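Local coordinates for alanine racemase (Actinobacillus succinogenes, PDB 3C3K), which has the two-lobed fold of the periplasmic-binding-protein-like family and probably binds a small ligand between its lobes, at residues 145-150 with 156-161. Numbering follows the deposited sequence.
Sequences GYLNRL and DYSRIS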
# COMPACT_ATOMS: atom_id res chain seq x y z
N GLY B 145 16.73 -4.64 20.85
CA GLY B 145 17.90 -4.94 20.06
C GLY B 145 18.72 -3.65 19.91
O GLY B 145 19.91 -3.66 20.19
N TYR B 146 18.07 -2.53 19.52
CA TYR B 146 18.73 -1.22 19.37
C TYR B 146 19.35 -0.76 20.73
O TYR B 146 20.49 -0.40 20.79
CB TYR B 146 17.70 -0.16 18.91
CG TYR B 146 18.01 1.30 19.19
CD1 TYR B 146 17.37 1.98 20.26
CD2 TYR B 146 18.84 2.04 18.35
CE1 TYR B 146 17.62 3.31 20.54
CE2 TYR B 146 19.07 3.41 18.60
CZ TYR B 146 18.47 4.02 19.74
OH TYR B 146 18.69 5.36 20.03
N LEU B 147 18.58 -0.77 21.81
CA LEU B 147 19.06 -0.19 23.08
C LEU B 147 20.20 -1.03 23.68
O LEU B 147 21.23 -0.50 24.12
CB LEU B 147 17.93 -0.22 24.07
CG LEU B 147 16.87 0.86 23.92
CD1 LEU B 147 15.76 0.57 24.94
CD2 LEU B 147 17.56 2.14 24.17
N ASN B 148 20.03 -2.35 23.65
CA ASN B 148 21.07 -3.27 24.14
C ASN B 148 22.35 -3.19 23.34
O ASN B 148 23.45 -3.34 23.91
CB ASN B 148 20.60 -4.73 24.16
CG ASN B 148 19.41 -4.94 25.06
OD1 ASN B 148 19.17 -4.16 25.98
ND2 ASN B 148 18.63 -5.98 24.78
N ARG B 149 22.25 -3.01 22.04
CA ARG B 149 23.47 -3.02 21.23
C ARG B 149 24.23 -1.71 21.37
O ARG B 149 25.45 -1.66 21.31
CB ARG B 149 23.10 -3.33 19.78
CG ARG B 149 24.17 -4.00 19.01
CD ARG B 149 24.44 -5.40 19.54
NE ARG B 149 25.57 -5.99 18.86
CZ ARG B 149 26.21 -7.05 19.31
NH1 ARG B 149 25.78 -7.61 20.43
NH2 ARG B 149 27.27 -7.53 18.68
N LEU B 150 23.52 -0.62 21.63
CA LEU B 150 24.22 0.64 21.93
C LEU B 150 25.05 0.51 23.19
O LEU B 150 26.15 1.02 23.24
CB LEU B 150 23.29 1.86 22.07
CG LEU B 150 22.46 2.29 20.83
CD1 LEU B 150 21.61 3.54 21.15
CD2 LEU B 150 23.34 2.52 19.62
N ASP B 156 27.11 6.51 24.58
CA ASP B 156 26.36 7.27 25.57
C ASP B 156 24.96 7.75 25.06
O ASP B 156 23.98 7.87 25.83
CB ASP B 156 27.21 8.46 25.97
CG ASP B 156 26.71 9.13 27.27
OD1 ASP B 156 25.78 8.59 27.96
OD2 ASP B 156 27.25 10.19 27.59
N TYR B 157 24.85 7.96 23.76
CA TYR B 157 23.62 8.49 23.17
C TYR B 157 22.62 7.40 22.88
O TYR B 157 22.93 6.36 22.21
CB TYR B 157 23.94 9.24 21.86
CG TYR B 157 22.77 9.81 21.06
CD1 TYR B 157 22.50 11.17 21.09
CD2 TYR B 157 22.00 9.01 20.23
CE1 TYR B 157 21.45 11.71 20.34
CE2 TYR B 157 20.95 9.51 19.52
CZ TYR B 157 20.67 10.87 19.56
OH TYR B 157 19.66 11.38 18.81
N SER B 158 21.40 7.69 23.32
CA SER B 158 20.26 6.88 23.08
C SER B 158 19.12 7.81 22.80
O SER B 158 18.94 8.82 23.54
CB SER B 158 19.88 6.17 24.38
OG SER B 158 19.53 4.89 24.06
N ARG B 159 18.37 7.49 21.73
CA ARG B 159 17.08 8.09 21.60
C ARG B 159 16.04 7.56 20.69
O ARG B 159 16.32 7.18 19.55
CB ARG B 159 16.99 9.53 22.00
CG ARG B 159 17.01 10.68 21.06
CD ARG B 159 16.73 11.89 22.04
NE ARG B 159 17.88 12.82 22.13
CZ ARG B 159 18.91 12.71 22.98
NH1 ARG B 159 19.90 13.60 22.94
NH2 ARG B 159 18.98 11.71 23.86
N ILE B 160 14.81 7.61 21.17
CA ILE B 160 13.72 6.97 20.47
C ILE B 160 12.61 7.96 20.28
O ILE B 160 12.21 8.67 21.25
CB ILE B 160 13.20 5.79 21.28
CG1 ILE B 160 14.33 4.82 21.53
CG2 ILE B 160 11.99 5.10 20.58
CD1 ILE B 160 14.09 3.78 22.65
N SER B 161 12.10 8.02 19.06
CA SER B 161 10.98 8.89 18.84
C SER B 161 9.88 8.03 18.22
O SER B 161 10.18 7.16 17.40
CB SER B 161 11.45 9.98 17.89
OG SER B 161 10.38 10.75 17.44
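Tyr146 reaches from helix 137-152 to the backbone of Arg159, whose N donates a hydrogen bond to the tyrosine OH (2.7 Å, N-H...O angle 156°). A tyrosine suits this place because its ring is long enough to span the gap between helix and strand and still carries a polar atom at its far end. With CG anti to the backbone N (chi1 157°), the ring leaves the helix toward the strand, and its CE1 lies 3.8 Å from CG1 of Ile160, the two side chains lying alongside and pointing opposite ways. Leu150 CG stands over the periphery of one ring face, 4.2 Å from its plane.

Two leucines of the helix fill in beside the tyrosine. Leu147 lies across Ile160, whose CG1-CD1 arm serves both it and the ring; Leu147 CD2 is 4.1 Å from Ile160 CD1 and 3.4 Å from Ser158 OG. Serine is small enough there to let both leucines come close. Leu150, flexible and branched, brings CD1 within 3.3 Å of the backbone O of Tyr157, a close methyl-to-oxygen approach.

Farther out, Leu150 rests on Ile127 and on Val116 of helix 108-121. Backbone bonds from Arg159 and Ser161 to Leu129 hold 159-162 beside 127-131 as an edge strand of its parallel sheet. The contact thus belongs to a beta-alpha-beta crossover; the axes of segments 145-150 and 159-161 run nearly antiparallel (164°). Among aliphatic contacts, some with polar atoms, one buried hydroxyl accepts from Arg159 N and donates to Ile127 O of strand 127-131, tying the helix to both strands.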